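Local coordinates for protein putative sarcosine dimethylglycine methyltransferase (Galdieria sulphuraria, PDB 2O57) that probably transfers methyl groups from S-adenosylmethionine to sarcosine and dimethylglycine through a Rossmann-type methyltransferase domain, at residues A[141-147]-A[172-176]; A[166-171]-A[220-226]; A[35-40]-A[248-252]; A[54-59]-A[240-245]. One frame throughout, in Å; residues are numbered along the deposited sequence. Where two conformers were deposited one is given.

Contact 1: A[141-147]-A[172-176]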
loop_
_atom_site.group_PDB
_atom_site.type_symbol
_atom_site.label_atom_id
_atom_site.label_comp_id
_atom_site.label_asym_id
_atom_site.label_seq_id
_atom_site.Cartn_x
_atom_site.Cartn_y
_atom_site.Cartn_z
ATOM N N PHE A 141 -0.918 19.386 16.911
ATOM C CA PHE A 141 0.147 18.996 15.970
ATOM C C PHE A 141 0.884 20.211 15.425
ATOM O O PHE A 141 1.961 20.051 14.853
ATOM C CB PHE A 141 -0.379 18.262 14.718
ATOM C CG PHE A 141 -1.314 17.122 14.986
ATOM C CD1 PHE A 141 -1.464 16.577 16.263
ATOM C CD2 PHE A 141 -2.031 16.568 13.915
ATOM C CE1 PHE A 141 -2.325 15.507 16.487
ATOM C CE2 PHE A 141 -2.897 15.506 14.120
ATOM C CZ PHE A 141 -3.058 14.970 15.417
ATOM N N LEU A 142 0.288 21.403 15.568
ATOM C CA LEU A 142 0.921 22.648 15.116
ATOM C C LEU A 142 1.977 23.118 16.125
ATOM O O LEU A 142 2.839 23.922 15.800
ATOM C CB LEU A 142 -0.134 23.729 14.867
ATOM C CG LEU A 142 -1.252 23.333 13.899
ATOM C CD1 LEU A 142 -2.280 24.470 13.678
ATOM C CD2 LEU A 142 -0.667 22.883 12.575
ATOM N N GLU A 143 1.924 22.571 17.341
ATOM C CA GLU A 143 2.868 22.927 18.378
ATOM C C GLU A 143 3.140 21.721 19.282
ATOM O O GLU A 143 2.707 21.663 20.448
ATOM C CB GLU A 143 2.316 24.109 19.182
ATOM C CG GLU A 143 3.388 25.014 19.768
ATOM C CD GLU A 143 2.799 26.210 20.513
ATOM O OE1 GLU A 143 3.011 26.288 21.756
ATOM O OE2 GLU A 143 2.100 27.051 19.871
ATOM N N ILE A 144 3.858 20.750 18.738
ATOM C CA ILE A 144 4.107 19.522 19.475
ATOM C C ILE A 144 4.942 19.906 20.701
ATOM O O ILE A 144 6.012 20.507 20.551
ATOM C CB ILE A 144 4.786 18.446 18.596
ATOM C CG1 ILE A 144 3.915 18.143 17.342
ATOM C CG2 ILE A 144 5.069 17.212 19.429
ATOM C CD1 ILE A 144 4.559 17.111 16.328
ATOM N N PRO A 145 4.412 19.625 21.920
ATOM C CA PRO A 145 5.040 20.127 23.143
ATOM C C PRO A 145 6.215 19.238 23.520
ATOM O O PRO A 145 6.180 18.589 24.561
ATOM C CB PRO A 145 3.902 20.027 24.183
ATOM C CG PRO A 145 3.116 18.794 23.746
ATOM C CD PRO A 145 3.198 18.823 22.201
ATOM N N CYS A 146 7.223 19.171 22.644
ATOM C CA CYS A 146 8.366 18.273 22.793
ATOM C C CYS A 146 9.618 18.958 22.177
ATOM O O CYS A 146 9.460 19.783 21.265
ATOM C CB CYS A 146 8.064 16.916 22.096
ATOM S SG CYS A 146 6.405 16.049 22.446
ATOM N N GLU A 147 10.824 18.563 22.612
ATOM C CA GLU A 147 12.095 19.059 22.039
ATOM C C GLU A 147 12.360 18.541 20.595
ATOM O O GLU A 147 11.792 17.533 20.186
ATOM C CB GLU A 147 13.285 18.611 22.886
ATOM C CG GLU A 147 13.236 18.945 24.362
ATOM C CD GLU A 147 14.633 18.899 24.982
ATOM O OE1 GLU A 147 14.794 18.283 26.075
ATOM O OE2 GLU A 147 15.571 19.483 24.368
ATOM N N GLU A 172 6.480 20.339 12.062
ATOM C CA GLU A 172 6.575 19.832 13.434
ATOM C C GLU A 172 6.983 18.368 13.456
ATOM O O GLU A 172 7.792 17.978 14.279
ATOM C CB GLU A 172 5.260 20.024 14.204
ATOM C CG GLU A 172 5.004 21.483 14.638
ATOM C CD GLU A 172 6.044 21.902 15.650
ATOM O OE1 GLU A 172 5.890 21.567 16.843
ATOM O OE2 GLU A 172 7.036 22.536 15.259
ATOM N N CYS A 173 6.399 17.561 12.560
ATOM C CA CYS A 173 6.786 16.138 12.467
ATOM C C CYS A 173 8.294 16.000 12.212
ATOM O O CYS A 173 8.982 15.226 12.910
ATOM C CB CYS A 173 5.974 15.379 11.418
ATOM S SG CYS A 173 4.213 15.123 11.882
ATOM N N ALA A 174 8.804 16.747 11.229
ATOM C CA ALA A 174 10.208 16.683 10.913
ATOM C C ALA A 174 11.078 17.186 12.067
ATOM O O ALA A 174 12.070 16.549 12.403
ATOM C CB ALA A 174 10.531 17.398 9.592
ATOM N N ARG A 175 10.664 18.284 12.706
ATOM C CA ARG A 175 11.386 18.835 13.857
ATOM C C ARG A 175 11.575 17.817 14.988
ATOM O O ARG A 175 12.668 17.673 15.543
ATOM C CB ARG A 175 10.666 20.081 14.414
ATOM C CG ARG A 175 11.406 20.714 15.583
ATOM C CD ARG A 175 10.689 21.944 16.140
ATOM N NE ARG A 175 9.403 21.611 16.773
ATOM C CZ ARG A 175 9.274 21.101 17.996
ATOM N NH1 ARG A 175 10.356 20.812 18.729
ATOM N NH2 ARG A 175 8.059 20.881 18.485
ATOM N N VAL A 176 10.505 17.119 15.345
ATOM C CA VAL A 176 10.576 16.241 16.503
ATOM C C VAL A 176 11.149 14.852 16.219
ATOM O O VAL A 176 11.471 14.115 17.132
ATOM C CB VAL A 176 9.239 16.171 17.275
ATOM C CG1 VAL A 176 8.810 17.597 17.714
ATOM C CG2 VAL A 176 8.117 15.415 16.464
#
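The loop 141-147 runs past the last turn of helix 166-176, with Ile144 and Glu172 nearest at one end and Glu147 and Val176, their CA atoms 6.4 Å apart, at the other. Both belong to the Rossmann-type methyltransferase domain, where this loop links strand 134-138 to strand 151-157. Pro145 is the centre of an inverse gamma turn, and the chain bends there so that the carbonyls of Ile144 and Cys146 both face Arg175. The helix answers with an Arg-Glu pair one turn apart. Arg175 grips Glu172 side-on: NH2 reaches OE1 at 2.8 Å, almost straight at 175°, while NE takes OE2. Glu172 OE1 still has its anti lone pair for the backbone N of Ile144, at 2.9 Å, and so accepts from two donors. Beneath this polar layer the Ile144 side chain lies against the helix, with CD1 3.7 Å from Glu172 CB and 3.9 Å from Val176 CG2; Ile144 also touches Leu89 and Leu111 of the central sheet. Val176 CG1 also covers one face of the guanidinium near its rim. A bend at chi3 (67°) turns the otherwise extended Arg175 chain so that its head meets the loop edge-on. Asp148 adds a salt bridge to NH1, and the same nitrogen donates to Cys146 O at 2.9 Å, with that oxygen in the guanidinium plane.

Contact 2: A[166-171]-A[220-226]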
loop_
_atom_site.group_PDB
_atom_site.type_symbol
_atom_site.label_atom_id
_atom_site.label_comp_id
_atom_site.label_asym_id
_atom_site.label_seq_id
_atom_site.Cartn_x
_atom_site.Cartn_y
_atom_site.Cartn_z
ATOM N N LYS A 166 -1.515 22.074 7.096
ATOM C CA LYS A 166 -0.767 20.836 6.820
ATOM C C LYS A 166 0.736 21.063 6.726
ATOM O O LYS A 166 1.498 20.197 7.149
ATOM C CB LYS A 166 -1.282 20.135 5.553
ATOM C CG LYS A 166 -2.788 19.784 5.523
ATOM C CD LYS A 166 -3.121 18.474 6.203
ATOM C CE LYS A 166 -4.540 17.988 5.825
ATOM N NZ LYS A 166 -5.591 18.889 6.365
ATOM N N LEU A 167 1.175 22.202 6.174
ATOM C CA LEU A 167 2.613 22.488 6.135
ATOM C C LEU A 167 3.182 22.532 7.564
ATOM O O LEU A 167 4.207 21.956 7.841
ATOM C CB LEU A 167 2.964 23.784 5.378
ATOM C CG LEU A 167 4.468 24.162 5.346
ATOM C CD1 LEU A 167 5.359 23.031 4.764
ATOM C CD2 LEU A 167 4.785 25.552 4.688
ATOM N N LYS A 168 2.540 23.269 8.458
ATOM C CA LYS A 168 3.011 23.326 9.844
ATOM C C LYS A 168 3.050 21.949 10.546
ATOM O O LYS A 168 4.012 21.660 11.262
ATOM C CB LYS A 168 2.192 24.356 10.641
ATOM C CG LYS A 168 2.691 24.610 12.059
ATOM C CD LYS A 168 4.162 25.046 12.096
ATOM C CE LYS A 168 4.526 25.430 13.538
ATOM N NZ LYS A 168 5.961 25.743 13.639
ATOM N N VAL A 169 2.037 21.103 10.295
ATOM C CA VAL A 169 2.014 19.692 10.758
ATOM C C VAL A 169 3.286 18.966 10.328
ATOM O O VAL A 169 4.013 18.421 11.152
ATOM C CB VAL A 169 0.775 18.920 10.219
ATOM C CG1 VAL A 169 0.787 17.442 10.677
ATOM C CG2 VAL A 169 -0.522 19.618 10.673
ATOM N N PHE A 170 3.573 18.995 9.041
ATOM C CA PHE A 170 4.768 18.317 8.547
ATOM C C PHE A 170 6.067 18.963 9.065
ATOM O O PHE A 170 7.022 18.260 9.316
ATOM C CB PHE A 170 4.741 18.198 7.006
ATOM C CG PHE A 170 3.901 17.047 6.516
ATOM C CD1 PHE A 170 4.427 15.732 6.486
ATOM C CD2 PHE A 170 2.608 17.267 6.059
ATOM C CE1 PHE A 170 3.634 14.655 6.061
ATOM C CE2 PHE A 170 1.818 16.221 5.596
ATOM C CZ PHE A 170 2.323 14.896 5.602
ATOM N N GLN A 171 6.086 20.288 9.269
ATOM C CA GLN A 171 7.280 20.942 9.828
ATOM C C GLN A 171 7.544 20.428 11.269
ATOM O O GLN A 171 8.698 20.213 11.665
ATOM C CB GLN A 171 7.132 22.477 9.822
ATOM C CG GLN A 171 7.308 23.097 8.428
ATOM C CD GLN A 171 6.989 24.566 8.394
ATOM O OE1 GLN A 171 6.186 25.053 9.184
ATOM N NE2 GLN A 171 7.609 25.288 7.473
ATOM N N LEU A 220 4.798 18.424 0.725
ATOM C CA LEU A 220 5.013 19.046 2.049
ATOM C C LEU A 220 6.093 18.312 2.819
ATOM O O LEU A 220 7.003 18.940 3.359
ATOM C CB LEU A 220 3.713 19.086 2.867
ATOM C CG LEU A 220 2.558 19.957 2.331
ATOM C CD1 LEU A 220 1.297 19.761 3.210
ATOM C CD2 LEU A 220 2.963 21.443 2.306
ATOM N N ALA A 221 6.000 16.991 2.878
ATOM C CA ALA A 221 7.000 16.226 3.616
ATOM C C ALA A 221 8.416 16.521 3.032
ATOM O O ALA A 221 9.381 16.699 3.778
ATOM C CB ALA A 221 6.709 14.748 3.537
ATOM N N LYS A 222 8.528 16.555 1.708
ATOM C CA LYS A 222 9.845 16.738 1.070
ATOM C C LYS A 222 10.440 18.087 1.400
ATOM O O LYS A 222 11.609 18.184 1.698
ATOM C CB LYS A 222 9.770 16.570 -0.442
ATOM C CG LYS A 222 11.094 16.815 -1.198
ATOM C CD LYS A 222 10.857 16.628 -2.688
ATOM C CE LYS A 222 12.045 17.151 -3.546
ATOM N NZ LYS A 222 11.901 16.639 -4.939
ATOM N N GLU A 223 9.608 19.120 1.342
ATOM C CA GLU A 223 9.975 20.475 1.766
ATOM C C GLU A 223 10.613 20.486 3.184
ATOM O O GLU A 223 11.507 21.296 3.476
ATOM C CB GLU A 223 8.689 21.304 1.777
ATOM C CG GLU A 223 8.840 22.587 1.210
ATOM C CD GLU A 223 7.626 23.433 1.444
ATOM O OE1 GLU A 223 6.613 23.190 0.743
ATOM O OE2 GLU A 223 7.728 24.328 2.323
ATOM N N CYS A 224 10.121 19.592 4.050
ATOM C CA CYS A 224 10.535 19.511 5.448
ATOM C C CYS A 224 11.681 18.533 5.722
ATOM O O CYS A 224 11.987 18.243 6.884
ATOM C CB CYS A 224 9.320 19.155 6.320
ATOM S SG CYS A 224 8.019 20.407 6.177
ATOM N N GLY A 225 12.293 18.014 4.656
ATOM C CA GLY A 225 13.373 17.023 4.783
ATOM C C GLY A 225 12.900 15.602 5.082
ATOM O O GLY A 225 13.670 14.790 5.613
ATOM N N LEU A 226 11.645 15.297 4.732
ATOM C CA LEU A 226 11.131 13.933 4.862
ATOM C C LEU A 226 10.920 13.301 3.513
ATOM O O LEU A 226 10.034 13.720 2.742
ATOM C CB LEU A 226 9.809 13.864 5.647
ATOM C CG LEU A 226 9.740 14.536 7.015
ATOM C CD1 LEU A 226 8.300 14.550 7.561
ATOM C CD2 LEU A 226 10.656 13.807 7.947
#
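Ala221 O, on the helix end whose residues Leu220, Ala221 and Cys224 pack against Phe170, is gripped by two backbone donors: Leu226 N at 2.8 Å and Cys224 N at 3.0 Å, from opposite faces of its plane. The first of these, with Gly225 N to Lys222 O, forms a Schellman motif with Gly225 at C-prime, ending helix 214-223 and turning Leu226 back toward helix 166-176. Between the segments the contact itself is apolar packing. The side chain of Phe170 crosses that of Leu220 at about a right angle, CD2 lying 3.8 Å from Leu220 CB, while Ala221 N sits over one ring face toward the rim and Leu226 CD1 approaches the ring edge. A chi1 of -65° sets Leu220 CG beside the backbone N and aims its fork at helix 166-176, where the methyls part: CD1 comes 3.5 Å from Lys166 CB, and CD2 3.8 Å from Leu167 CD1. Cys224 SG rests 3.6 Å from Gln171 CG. At the outer margin, Leu167 CD1 also touches the carboxylate of Glu223. Tyr217 and Phe160 meet the Phe170 ring edge-to-face, and Met183 of strand 181-190 and Phe291 of strand 284-293 lie beneath, so the two helices pack side by side on the sheet.

Contact 3: A[35-40]-A[248-252]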
loop_
_atom_site.group_PDB
_atom_site.type_symbol
_atom_site.label_atom_id
_atom_site.label_comp_id
_atom_site.label_asym_id
_atom_site.label_seq_id
_atom_site.Cartn_x
_atom_site.Cartn_y
_atom_site.Cartn_z
ATOM N N PHE A 35 -20.709 7.455 19.770
ATOM C CA PHE A 35 -21.097 6.302 18.970
ATOM C C PHE A 35 -19.967 5.287 18.882
ATOM O O PHE A 35 -20.170 4.138 19.184
ATOM C CB PHE A 35 -21.597 6.673 17.564
ATOM C CG PHE A 35 -21.692 5.467 16.626
ATOM C CD1 PHE A 35 -22.730 4.523 16.774
ATOM C CD2 PHE A 35 -20.763 5.282 15.605
ATOM C CE1 PHE A 35 -22.820 3.405 15.917
ATOM C CE2 PHE A 35 -20.826 4.181 14.748
ATOM C CZ PHE A 35 -21.853 3.232 14.906
ATOM N N TYR A 36 -18.773 5.707 18.468
ATOM C CA TYR A 36 -17.658 4.747 18.353
ATOM C C TYR A 36 -17.269 4.151 19.709
ATOM O O TYR A 36 -17.023 2.934 19.849
ATOM C CB TYR A 36 -16.454 5.446 17.773
ATOM C CG TYR A 36 -16.472 5.581 16.269
ATOM C CD1 TYR A 36 -16.139 4.491 15.446
ATOM C CD2 TYR A 36 -16.853 6.786 15.668
ATOM C CE1 TYR A 36 -16.122 4.624 14.052
ATOM C CE2 TYR A 36 -16.860 6.923 14.275
ATOM C CZ TYR A 36 -16.481 5.840 13.483
ATOM O OH TYR A 36 -16.470 5.977 12.113
ATOM N N PHE A 37 -17.202 5.003 20.720
ATOM C CA PHE A 37 -16.927 4.495 22.051
ATOM C C PHE A 37 -18.001 3.504 22.511
ATOM O O PHE A 37 -17.699 2.529 23.159
ATOM C CB PHE A 37 -16.747 5.665 23.059
ATOM C CG PHE A 37 -16.313 5.225 24.418
ATOM C CD1 PHE A 37 -14.980 4.909 24.670
ATOM C CD2 PHE A 37 -17.245 5.097 25.444
ATOM C CE1 PHE A 37 -14.570 4.490 25.971
ATOM C CE2 PHE A 37 -16.861 4.684 26.720
ATOM C CZ PHE A 37 -15.514 4.371 26.985
ATOM N N HIS A 38 -19.262 3.755 22.190
ATOM C CA HIS A 38 -20.357 2.885 22.675
ATOM C C HIS A 38 -20.144 1.462 22.158
ATOM O O HIS A 38 -20.374 0.507 22.865
ATOM C CB HIS A 38 -21.705 3.404 22.204
ATOM C CG HIS A 38 -22.865 2.484 22.497
ATOM N ND1 HIS A 38 -23.380 2.310 23.768
ATOM C CD2 HIS A 38 -23.599 1.680 21.683
ATOM C CE1 HIS A 38 -24.391 1.458 23.722
ATOM N NE2 HIS A 38 -24.538 1.055 22.472
ATOM N N VAL A 39 -19.709 1.342 20.909
ATOM C CA VAL A 39 -19.612 0.013 20.289
ATOM C C VAL A 39 -18.257 -0.628 20.556
ATOM O O VAL A 39 -18.178 -1.802 20.907
ATOM C CB VAL A 39 -19.968 0.059 18.757
ATOM C CG1 VAL A 39 -19.897 -1.352 18.110
ATOM C CG2 VAL A 39 -21.374 0.715 18.522
ATOM N N TRP A 40 -17.193 0.151 20.425
ATOM C CA TRP A 40 -15.824 -0.382 20.432
ATOM C C TRP A 40 -14.960 0.089 21.621
ATOM O O TRP A 40 -13.763 -0.250 21.707
ATOM C CB TRP A 40 -15.138 -0.047 19.096
ATOM C CG TRP A 40 -15.844 -0.726 17.921
ATOM C CD1 TRP A 40 -15.806 -2.049 17.597
ATOM C CD2 TRP A 40 -16.692 -0.098 16.957
ATOM N NE1 TRP A 40 -16.588 -2.295 16.487
ATOM C CE2 TRP A 40 -17.132 -1.106 16.066
ATOM C CE3 TRP A 40 -17.109 1.234 16.743
ATOM C CZ2 TRP A 40 -17.981 -0.828 14.989
ATOM C CZ3 TRP A 40 -17.976 1.508 15.663
ATOM C CH2 TRP A 40 -18.386 0.489 14.798
ATOM N N GLU A 248 -23.667 -0.217 10.989
ATOM C CA GLU A 248 -23.652 -0.271 12.466
ATOM C C GLU A 248 -24.422 0.886 13.118
ATOM O O GLU A 248 -25.131 0.686 14.123
ATOM C CB GLU A 248 -22.206 -0.312 13.009
ATOM C CG GLU A 248 -22.170 -0.662 14.509
ATOM C CD GLU A 248 -22.532 -2.129 14.796
ATOM O OE1 GLU A 248 -22.576 -2.978 13.864
ATOM O OE2 GLU A 248 -22.816 -2.431 15.961
ATOM N N LEU A 249 -24.331 2.069 12.533
ATOM C CA LEU A 249 -25.059 3.233 13.057
ATOM C C LEU A 249 -26.596 2.962 12.959
ATOM O O LEU A 249 -27.379 3.284 13.870
ATOM C CB LEU A 249 -24.655 4.485 12.274
ATOM C CG LEU A 249 -25.456 5.788 12.497
ATOM C CD1 LEU A 249 -25.316 6.197 13.980
ATOM C CD2 LEU A 249 -24.980 6.924 11.611
ATOM N N ILE A 250 -27.014 2.383 11.840
ATOM C CA ILE A 250 -28.442 2.051 11.640
ATOM C C ILE A 250 -28.850 0.959 12.634
ATOM O O ILE A 250 -29.898 1.058 13.303
ATOM C CB ILE A 250 -28.714 1.672 10.155
ATOM C CG1 ILE A 250 -28.650 2.948 9.302
ATOM C CG2 ILE A 250 -30.078 0.943 10.015
ATOM C CD1 ILE A 250 -28.558 2.683 7.757
ATOM N N LYS A 251 -28.004 -0.054 12.768
ATOM C CA LYS A 251 -28.270 -1.153 13.699
ATOM C C LYS A 251 -28.523 -0.650 15.130
ATOM O O LYS A 251 -29.429 -1.146 15.829
ATOM C CB LYS A 251 -27.094 -2.115 13.716
ATOM C CG LYS A 251 -27.250 -3.249 14.710
ATOM C CD LYS A 251 -26.318 -4.430 14.435
ATOM C CE LYS A 251 -26.609 -5.546 15.461
ATOM N NZ LYS A 251 -25.411 -6.446 15.674
ATOM N N ARG A 252 -27.695 0.301 15.568
ATOM C CA ARG A 252 -27.705 0.763 16.964
ATOM C C ARG A 252 -28.545 2.003 17.232
ATOM O O ARG A 252 -28.465 2.567 18.321
ATOM C CB ARG A 252 -26.277 1.084 17.380
ATOM C CG ARG A 252 -25.275 -0.036 17.120
ATOM C CD ARG A 252 -25.240 -0.928 18.304
ATOM N NE ARG A 252 -24.125 -1.838 18.249
ATOM C CZ ARG A 252 -23.793 -2.656 19.231
ATOM N NH1 ARG A 252 -24.503 -2.668 20.363
ATOM N NH2 ARG A 252 -22.749 -3.457 19.077
#
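Phe35 CG stands anti to the backbone N (chi1 167°), which carries its ring across to Leu249 on the facing helix 235-251; Glu248 starts the same way (chi1 -168°) but bends at chi2, directing its carboxylate to Arg252. Phe35 CZ comes 3.6 Å from Leu249 N. The Glu248 carbonyl carbon and Arg252 CG lie near the ring plane at its edge, whereas Leu249 CD1 is over one face, offset toward the rim. Arg252 NE meets Glu248 OE2 on its anti side at 2.7 Å, a salt bridge between the last turn of helix 235-251 and the residue that follows it. Val39 packs against this ion pair: CG1 is 3.8 Å from Glu248 OE2 and 3.7 Å from Arg252 NH2, while CG2 lies over a guanidinium face. The same CG1 also stands over the centre of the Trp40 ring, whose CH2 touches Glu248 CG at 4.0 Å. With an alanine in place of Glu248, Arg252 NE would be likely to lose its carboxylate mate, and the packing against Trp40 CH2 would go with it. Glu255 forms a salt bridge with Arg252 NH1 and a hydrogen bond with His38 NE2. The helices therefore meet through apolar contacts, while Glu248 and Glu255 meet the charge of Arg252, and Glu255 would be expected to ease any repulsion from His38.

Contact 4: A[54-59]-A[240-245]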
loop_
_atom_site.group_PDB
_atom_site.type_symbol
_atom_site.label_atom_id
_atom_site.label_comp_id
_atom_site.label_asym_id
_atom_site.label_seq_id
_atom_site.Cartn_x
_atom_site.Cartn_y
_atom_site.Cartn_z
ATOM N N VAL A 54 -17.555 -8.741 2.543
ATOM C CA VAL A 54 -17.398 -7.651 3.474
ATOM C C VAL A 54 -18.597 -7.564 4.443
ATOM O O VAL A 54 -18.428 -7.216 5.610
ATOM C CB VAL A 54 -17.159 -6.325 2.707
ATOM C CG1 VAL A 54 -17.121 -5.161 3.645
ATOM C CG2 VAL A 54 -15.843 -6.399 1.901
ATOM N N ASP A 55 -19.792 -7.905 3.969
ATOM C CA ASP A 55 -20.990 -7.802 4.836
ATOM C C ASP A 55 -20.881 -8.761 6.041
ATOM O O ASP A 55 -21.445 -8.477 7.109
ATOM C CB ASP A 55 -22.271 -8.043 4.025
ATOM C CG ASP A 55 -22.491 -9.497 3.733
ATOM O OD1 ASP A 55 -21.881 -10.019 2.783
ATOM O OD2 ASP A 55 -23.260 -10.128 4.484
ATOM N N GLN A 56 -20.100 -9.842 5.891
ATOM C CA GLN A 56 -19.848 -10.826 6.969
ATOM C C GLN A 56 -18.656 -10.494 7.885
ATOM O O GLN A 56 -18.497 -11.105 8.964
ATOM C CB GLN A 56 -19.600 -12.222 6.392
ATOM C CG GLN A 56 -20.756 -12.846 5.654
ATOM C CD GLN A 56 -21.978 -12.933 6.522
ATOM O OE1 GLN A 56 -21.955 -13.537 7.597
ATOM N NE2 GLN A 56 -23.047 -12.298 6.084
ATOM N N ASP A 57 -17.820 -9.555 7.446
ATOM C CA ASP A 57 -16.607 -9.192 8.176
ATOM C C ASP A 57 -16.966 -8.247 9.326
ATOM O O ASP A 57 -18.037 -7.669 9.347
ATOM C CB ASP A 57 -15.598 -8.553 7.209
ATOM C CG ASP A 57 -14.157 -8.607 7.722
ATOM O OD1 ASP A 57 -13.862 -9.357 8.658
ATOM O OD2 ASP A 57 -13.307 -7.903 7.160
ATOM N N GLU A 58 -16.123 -8.154 10.332
ATOM C CA GLU A 58 -16.417 -7.232 11.422
ATOM C C GLU A 58 -15.456 -6.043 11.386
ATOM O O GLU A 58 -14.275 -6.185 11.044
ATOM C CB GLU A 58 -16.323 -7.949 12.784
ATOM C CG GLU A 58 -17.166 -9.231 12.942
ATOM C CD GLU A 58 -18.637 -8.976 13.175
ATOM O OE1 GLU A 58 -19.076 -7.788 13.104
ATOM O OE2 GLU A 58 -19.362 -9.985 13.441
ATOM N N ILE A 59 -15.969 -4.874 11.765
ATOM C CA ILE A 59 -15.190 -3.646 11.776
ATOM C C ILE A 59 -13.973 -3.784 12.730
ATOM O O ILE A 59 -12.876 -3.396 12.390
ATOM C CB ILE A 59 -16.106 -2.461 12.163
ATOM C CG1 ILE A 59 -17.145 -2.234 11.050
ATOM C CG2 ILE A 59 -15.281 -1.202 12.537
ATOM C CD1 ILE A 59 -18.139 -1.111 11.324
ATOM N N HIS A 240 -15.640 0.300 1.857
ATOM C CA HIS A 240 -16.118 -0.774 2.724
ATOM C C HIS A 240 -16.288 -0.262 4.146
ATOM O O HIS A 240 -17.276 -0.589 4.799
ATOM C CB HIS A 240 -15.131 -1.924 2.772
ATOM C CG HIS A 240 -14.989 -2.639 1.466
ATOM N ND1 HIS A 240 -13.802 -3.204 1.055
ATOM C CD2 HIS A 240 -15.888 -2.879 0.483
ATOM C CE1 HIS A 240 -13.975 -3.770 -0.129
ATOM N NE2 HIS A 240 -15.225 -3.576 -0.504
ATOM N N HIS A 241 -15.292 0.476 4.621
ATOM C CA HIS A 241 -15.269 0.895 6.022
ATOM C C HIS A 241 -16.445 1.811 6.346
ATOM O O HIS A 241 -17.153 1.579 7.319
ATOM C CB HIS A 241 -13.993 1.649 6.331
ATOM C CG HIS A 241 -13.852 1.995 7.776
ATOM N ND1 HIS A 241 -13.694 1.035 8.761
ATOM C CD2 HIS A 241 -13.886 3.195 8.403
ATOM C CE1 HIS A 241 -13.586 1.642 9.932
ATOM N NE2 HIS A 241 -13.697 2.952 9.739
ATOM N N TYR A 242 -16.647 2.839 5.526
ATOM C CA TYR A 242 -17.743 3.753 5.781
ATOM C C TYR A 242 -19.126 3.142 5.551
ATOM O O TYR A 242 -20.043 3.451 6.315
ATOM C CB TYR A 242 -17.521 5.073 5.061
ATOM C CG TYR A 242 -16.398 5.835 5.720
ATOM C CD1 TYR A 242 -16.429 6.094 7.106
ATOM C CD2 TYR A 242 -15.296 6.253 5.002
ATOM C CE1 TYR A 242 -15.390 6.777 7.739
ATOM C CE2 TYR A 242 -14.236 6.951 5.642
ATOM C CZ TYR A 242 -14.298 7.203 6.976
ATOM O OH TYR A 242 -13.277 7.891 7.578
ATOM N N SER A 243 -19.231 2.204 4.590
ATOM C CA SER A 243 -20.463 1.405 4.425
ATOM C C SER A 243 -20.764 0.554 5.685
ATOM O O SER A 243 -21.918 0.509 6.172
ATOM C CB SER A 243 -20.344 0.475 3.184
ATOM O OG SER A 243 -20.214 1.259 2.011
ATOM N N LYS A 244 -19.739 -0.126 6.221
ATOM C CA LYS A 244 -19.932 -0.917 7.446
ATOM C C LYS A 244 -20.256 -0.036 8.668
ATOM O O LYS A 244 -21.112 -0.390 9.498
ATOM C CB LYS A 244 -18.677 -1.741 7.751
ATOM C CG LYS A 244 -18.307 -2.772 6.645
ATOM C CD LYS A 244 -19.193 -3.965 6.680
ATOM C CE LYS A 244 -18.919 -4.790 7.913
ATOM N NZ LYS A 244 -19.772 -5.986 7.970
ATOM N N VAL A 245 -19.581 1.098 8.791
ATOM C CA VAL A 245 -19.899 2.004 9.901
ATOM C C VAL A 245 -21.350 2.512 9.793
ATOM O O VAL A 245 -22.088 2.572 10.825
ATOM C CB VAL A 245 -18.905 3.175 9.988
ATOM C CG1 VAL A 245 -19.395 4.166 11.052
ATOM C CG2 VAL A 245 -17.489 2.663 10.360
HETATM O O HOH W 1 -20.876 -7.047 10.858
#
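The turn 54-59 that leads into helix 59-76, beginning with a 3-10 segment at Val54, closes around Lys244 of helix 235-251. Lys244 bends at chi2 and chi3 (-76° and -69°), curling its chain so that NZ donates to Val54 O at 3.0 Å, in the carbonyl plane on a lone pair, and to Asp57 O at 2.8 Å, tilted from that plane. A water that accepts from NZ also lies 3.0 Å from Glu58 OE1. Val54 CG2 stands over the centre of the His240 ring, a CH-pi contact 3.6 Å from the centroid. On the other flank Ile59 CD1 lies 3.7 Å from Lys244 CB and 3.9 Å from Val245 CG2. A methionine in place of Lys244 would probably leave the carbonyl of Asp57 without this donor and the turn less firmly fixed. His240 also packs on Ile297 of the second subunit. The ammonium group is thus held mainly by backbone carbonyls; Glu58 OE1, the nearest carboxylate oxygen, is 5.5 Å from Lys244 NZ and would probably add only longer-range attraction.

How the contacts relate
The four contacts form two pairs on opposite sides of the chain's centre. Contacts 1 and 2 share helix 166-176 and touch through Ala174, against Cys224 and Leu226; contacts 3 and 4 share helix 235-251 and touch where Trp40 meets Ile59 and Phe35 meets Val245. Each is partly buried; in contact 1 even the charged Glu172 is buried. Around helix 166-176, contact 1 ties a loop to a helix by charged side chains and carbonyls, whereas contact 2 joins two helices by apolar packing, with no hydrogen bond between the segments. Around helix 235-251 the chemistry is similarly divided: contact 3 packs around an ion pair at the helix end, and contact 4 spans its segments with a lysine.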